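Local structure of tyrosine--tRNA ligase, mitochondrial (Emericella nidulans, 5IHX) at residues Leu140-Leu143 with Gly144-Glu148; Met210-Ala213 with Glu214-Pro218. The protein probably joins L-tyrosine to mitochondrial tRNA(Tyr) at the expense of ATP, and is represented here by its N-terminal part with the class I catalytic domain. One frame throughout, in Å; residues are numbered along the deposited sequence.

How the contacts relate
Running from the N terminus, the chain first reaches contact 1, inside the long helix 126-153, which lies between strands 100-104 and 164-168 of the central sheet. Contact 2 comes later, where the chain leaves a loop and enters helix 212-229. Contact 1 joins successive turns of one helix, contact 2 joins the residues leading into a helix to its first turn, and neither closes a long loop. The two stand in series, neither nested nor crossed, with centres about 33 Å apart and nearest atoms about 13 Å apart. Contact 1 belongs to the helical layer against the sheet, whereas contact 2 ties a helix start at the subunit interface to the tyrosine pocket, which Tyr217 helps to form.

Contact 1 of 2, residues Leu140-Leu143 with Gly144-Glu148; sequences LKKL and GASIE
Ile147 folds back over the preceding turn to meet Leu143, and its side chain can be followed outward atom by atom. CB lies close to the carbonyl oxygen of Leu143, and the CG1 methylene comes closer still, 3.2 Å from Leu143 O. The first torsion explains this: CG1 stands beside the backbone N, opposite the carbonyl carbon (chi1 -76°), and therefore leans back toward the earlier turn. At the tip, Ile147 CD1 stays near the same oxygen, 3.7 Å from Leu143 O, and touches Leu143 CG at 4.1 Å, an apolar contact in which one side chain passes slantwise over the other. The same carbonyl is gripped by the isoleucine backbone, Ile147 N to Leu143 O at 2.8 Å.

This i to i+4 pattern belongs to helix 126-153 of the Rossmann-like class I catalytic domain, part of the crossover between the adjacent parallel strands 100-104 and 164-168; Leu140 packs on Leu104 and Leu166 of the sheet, and Ile147 on Phe102 and on Ala91 of helix 84-95. Gly144 N continues the ladder with a 2.9 Å bond to Leu140 O, and Ala145 N follows with a longer one to Lys141 O.

On the polar side, Ser146 N donates to Lys142 O at 2.9 Å. Ser146 OG also lies 3.0 Å from Lys142 O, carried back beside its own backbone N, although the acceptor of its proton is not settled. A water lies between this hydroxyl and the lysine tip, accepting from Lys142 NZ at 3.1 Å. Lys142 NZ has a further, weak bond to Ile367 O.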
loop_
_atom_site.group_PDB
_atom_site.type_symbol
_atom_site.label_atom_id
_atom_site.label_comp_id
_atom_site.label_asym_id
_atom_site.label_seq_id
_atom_site.Cartn_x
_atom_site.Cartn_y
_atom_site.Cartn_z
ATOM N N LEU A 140 -7.225 21.173 -18.326
ATOM C CA LEU A 140 -6.707 20.137 -19.212
ATOM C C LEU A 140 -7.686 19.853 -20.346
ATOM O O LEU A 140 -7.282 19.616 -21.485
ATOM C CB LEU A 140 -6.420 18.859 -18.422
ATOM C CG LEU A 140 -5.190 18.909 -17.511
ATOM C CD1 LEU A 140 -5.180 17.734 -16.550
ATOM C CD2 LEU A 140 -3.917 18.909 -18.343
ATOM N N LYS A 141 -8.976 19.875 -20.032
ATOM C CA LYS A 141 -10.008 19.735 -21.051
ATOM C C LYS A 141 -9.871 20.883 -22.048
ATOM O O LYS A 141 -9.889 20.683 -23.264
ATOM C CB LYS A 141 -11.397 19.736 -20.412
ATOM C CG LYS A 141 -11.830 18.385 -19.854
ATOM C CD LYS A 141 -13.348 18.257 -19.788
ATOM C CE LYS A 141 -13.875 17.283 -20.830
ATOM N NZ LYS A 141 -15.353 17.376 -20.991
ATOM N N LYS A 142 -9.725 22.087 -21.505
ATOM C CA LYS A 142 -9.560 23.300 -22.298
ATOM C C LYS A 142 -8.305 23.227 -23.172
ATOM O O LYS A 142 -8.333 23.581 -24.351
ATOM C CB LYS A 142 -9.502 24.513 -21.364
ATOM C CG LYS A 142 -9.317 25.861 -22.034
ATOM C CD LYS A 142 -9.433 26.977 -20.998
ATOM C CE LYS A 142 -9.170 28.355 -21.588
ATOM N NZ LYS A 142 -7.727 28.577 -21.875
ATOM N N LEU A 143 -7.204 22.760 -22.590
ATOM C CA LEU A 143 -5.953 22.629 -23.327
ATOM C C LEU A 143 -6.096 21.636 -24.479
ATOM O O LEU A 143 -5.565 21.855 -25.568
ATOM C CB LEU A 143 -4.823 22.195 -22.392
ATOM C CG LEU A 143 -3.450 21.990 -23.043
ATOM C CD1 LEU A 143 -2.934 23.291 -23.646
ATOM C CD2 LEU A 143 -2.452 21.438 -22.035
ATOM N N GLY A 144 -6.822 20.550 -24.232
ATOM C CA GLY A 144 -7.080 19.558 -25.259
ATOM C C GLY A 144 -7.770 20.148 -26.476
ATOM O O GLY A 144 -7.395 19.868 -27.614
ATOM N N ALA A 145 -8.787 20.969 -26.236
ATOM C CA ALA A 145 -9.515 21.617 -27.320
ATOM C C ALA A 145 -8.638 22.662 -28.011
ATOM O O ALA A 145 -8.678 22.812 -29.232
ATOM C CB ALA A 145 -10.788 22.258 -26.793
ATOM N N SER A 146 -7.840 23.374 -27.225
ATOM C CA SER A 146 -6.931 24.375 -27.772
ATOM C C SER A 146 -5.886 23.750 -28.694
ATOM O O SER A 146 -5.526 24.327 -29.719
ATOM C CB SER A 146 -6.232 25.132 -26.651
ATOM O OG SER A 146 -7.143 25.899 -25.889
ATOM N N ILE A 147 -5.393 22.577 -28.318
ATOM C CA ILE A 147 -4.417 21.865 -29.131
ATOM C C ILE A 147 -4.990 21.552 -30.509
ATOM O O ILE A 147 -4.306 21.693 -31.524
ATOM C CB ILE A 147 -3.958 20.565 -28.432
ATOM C CG1 ILE A 147 -2.986 20.903 -27.301
ATOM C CG2 ILE A 147 -3.299 19.602 -29.425
ATOM C CD1 ILE A 147 -2.691 19.744 -26.363
ATOM N N GLU A 148 -6.248 21.131 -30.540
ATOM C CA GLU A 148 -6.911 20.823 -31.801
ATOM C C GLU A 148 -7.060 22.091 -32.642
ATOM O O GLU A 148 -6.769 22.088 -33.836
ATOM C CB GLU A 148 -8.277 20.181 -31.550
ATOM C CG GLU A 148 -9.054 19.860 -32.822
ATOM C CD GLU A 148 -10.349 19.114 -32.549
ATOM O OE1 GLU A 148 -10.474 18.509 -31.462
ATOM O OE2 GLU A 148 -11.239 19.131 -33.425
HETATM O O HOH W 1 -6.262 26.459 -23.593
#

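Contact 2 of 2, residues Met210-Ala213 with Glu214-Pro218; sequences MSFA and EFTYP. With TYR (tyrosine), chain C.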
loop_
_atom_site.group_PDB
_atom_site.type_symbol
_atom_site.label_atom_id
_atom_site.label_comp_id
_atom_site.label_asym_id
_atom_site.label_seq_id
_atom_site.Cartn_x
_atom_site.Cartn_y
_atom_site.Cartn_z
ATOM N N MET A 210 11.872 9.792 5.374
ATOM C CA MET A 210 10.964 9.413 4.295
ATOM C C MET A 210 9.886 8.456 4.800
ATOM O O MET A 210 10.169 7.535 5.569
ATOM C CB MET A 210 11.750 8.766 3.151
ATOM C CG MET A 210 10.918 8.413 1.935
ATOM S SD MET A 210 11.919 7.682 0.626
ATOM C CE MET A 210 10.759 7.710 -0.729
ATOM N N SER A 211 8.653 8.673 4.352
ATOM C CA SER A 211 7.520 7.852 4.774
ATOM C C SER A 211 7.336 6.620 3.890
ATOM O O SER A 211 7.903 6.530 2.800
ATOM C CB SER A 211 6.235 8.677 4.772
ATOM O OG SER A 211 5.742 8.843 3.455
ATOM N N PHE A 212 6.533 5.676 4.371
ATOM C CA PHE A 212 6.219 4.470 3.613
ATOM C C PHE A 212 5.399 4.825 2.380
ATOM O O PHE A 212 5.606 4.267 1.303
ATOM C CB PHE A 212 5.458 3.467 4.484
ATOM C CG PHE A 212 5.203 2.150 3.808
ATOM C CD1 PHE A 212 6.108 1.108 3.925
ATOM C CD2 PHE A 212 4.058 1.955 3.052
ATOM C CE1 PHE A 212 5.874 -0.106 3.303
ATOM C CE2 PHE A 212 3.820 0.745 2.427
ATOM C CZ PHE A 212 4.729 -0.287 2.554
ATOM N N ALA A 213 4.466 5.758 2.549
ATOM C CA ALA A 213 3.648 6.245 1.442
ATOM C C ALA A 213 4.511 6.778 0.299
ATOM O O ALA A 213 4.297 6.427 -0.862
ATOM C CB ALA A 213 2.696 7.322 1.931
ATOM N N GLU A 214 5.485 7.620 0.633
ATOM C CA GLU A 214 6.391 8.178 -0.368
ATOM C C GLU A 214 7.195 7.081 -1.051
ATOM O O GLU A 214 7.395 7.106 -2.266
ATOM C CB GLU A 214 7.343 9.195 0.266
ATOM C CG GLU A 214 6.675 10.481 0.728
ATOM C CD GLU A 214 7.648 11.417 1.422
ATOM O OE1 GLU A 214 8.198 11.031 2.476
ATOM O OE2 GLU A 214 7.868 12.536 0.912
ATOM N N PHE A 215 7.657 6.124 -0.254
ATOM C CA PHE A 215 8.434 4.996 -0.753
ATOM C C PHE A 215 7.623 4.178 -1.758
ATOM O O PHE A 215 8.182 3.544 -2.651
ATOM C CB PHE A 215 8.887 4.125 0.425
ATOM C CG PHE A 215 9.887 3.066 0.060
ATOM C CD1 PHE A 215 11.147 3.413 -0.398
ATOM C CD2 PHE A 215 9.579 1.723 0.209
ATOM C CE1 PHE A 215 12.075 2.440 -0.724
ATOM C CE2 PHE A 215 10.503 0.745 -0.111
ATOM C CZ PHE A 215 11.754 1.105 -0.578
ATOM N N THR A 216 6.301 4.215 -1.609
ATOM C CA THR A 216 5.396 3.444 -2.457
ATOM C C THR A 216 5.042 4.171 -3.758
ATOM O O THR A 216 4.564 3.552 -4.706
ATOM C CB THR A 216 4.087 3.117 -1.697
ATOM O OG1 THR A 216 4.395 2.535 -0.427
ATOM C CG2 THR A 216 3.200 2.159 -2.488
ATOM N N TYR A 217 5.289 5.479 -3.802
ATOM C CA TYR A 217 4.841 6.309 -4.924
ATOM C C TYR A 217 5.252 5.745 -6.294
ATOM O O TYR A 217 4.428 5.699 -7.207
ATOM C CB TYR A 217 5.358 7.746 -4.771
ATOM C CG TYR A 217 4.792 8.700 -5.801
ATOM C CD1 TYR A 217 3.694 9.493 -5.498
ATOM C CD2 TYR A 217 5.344 8.803 -7.074
ATOM C CE1 TYR A 217 3.163 10.364 -6.426
ATOM C CE2 TYR A 217 4.818 9.673 -8.010
ATOM C CZ TYR A 217 3.726 10.451 -7.680
ATOM O OH TYR A 217 3.193 11.321 -8.605
ATOM N N PRO A 218 6.521 5.325 -6.450
ATOM C CA PRO A 218 6.921 4.734 -7.736
ATOM C C PRO A 218 6.028 3.571 -8.176
ATOM O O PRO A 218 5.770 3.419 -9.371
ATOM C CB PRO A 218 8.347 4.243 -7.479
ATOM C CG PRO A 218 8.843 5.031 -6.338
ATOM C CD PRO A 218 7.665 5.481 -5.531
HETATM N N TYR C . 4.782 11.839 -10.816
HETATM C CA TYR C . 4.610 12.880 -11.871
HETATM C C TYR C . 5.025 14.253 -11.353
HETATM O O TYR C . 5.436 15.126 -12.120
HETATM C CB TYR C . 3.158 12.918 -12.352
HETATM C CG TYR C . 2.610 11.560 -12.712
HETATM C CD1 TYR C . 3.115 10.853 -13.796
HETATM C CD2 TYR C . 1.588 10.982 -11.970
HETATM C CE1 TYR C . 2.618 9.612 -14.131
HETATM C CE2 TYR C . 1.086 9.741 -12.296
HETATM C CZ TYR C . 1.603 9.060 -13.379
HETATM O OH TYR C . 1.107 7.823 -13.708
HETATM O OXT TYR C . 4.952 14.520 -10.154
#
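Ser211 and Glu214 exchange hydrogen bonds across the first turn of a helix. Ser211 OG accepts from Glu214 N at 3.1 Å, and Glu214 OE1 accepts from Ser211 N at 3.0 Å. The returning bond is almost straight, 177° at the hydrogen, and uses the anti lone pair of OE1. With CG of Glu214 beside its own backbone N (chi1 -69°), the carboxylate is directed back to the serine. This reciprocal pair is a capping box, with Ser211 as N-cap of helix 212-229. A weak bond from Ser211 OG to Glu214 OE1 adds to it, while OE2 forms a salt bridge with Arg203.

Farther into the turn a threonine hydroxyl acts as donor: Thr216 OG1 to Phe212 O, 2.7 Å, approaching from above the carbonyl plane. The backbone N of Thr216 bonds only weakly to Phe212 O and Ala213 O, two residues before Pro218, whose ring nitrogen has no hydrogen to bond the preceding turn, where the helix kinks.

Among apolar contacts, the extended Met210 sets its methyl against the Phe215 backbone, CE 3.5 Å from Phe215 N, with Phe215 CB at 4.2 Å and the ring met at its edge, near its plane. Phe212 and Thr216 each pack on the other residue's counterpart in the second subunit, placing this helix start at the dimer interface.

Tyr217 OH reaches the bound tyrosine, accepting from its amino N at 2.8 Å, at the edge of the Tyr217 ring and in its plane. The hydroxyl also bonds Asp73, and the ligand Asp113, Gln221, Asp224 and Tyr69.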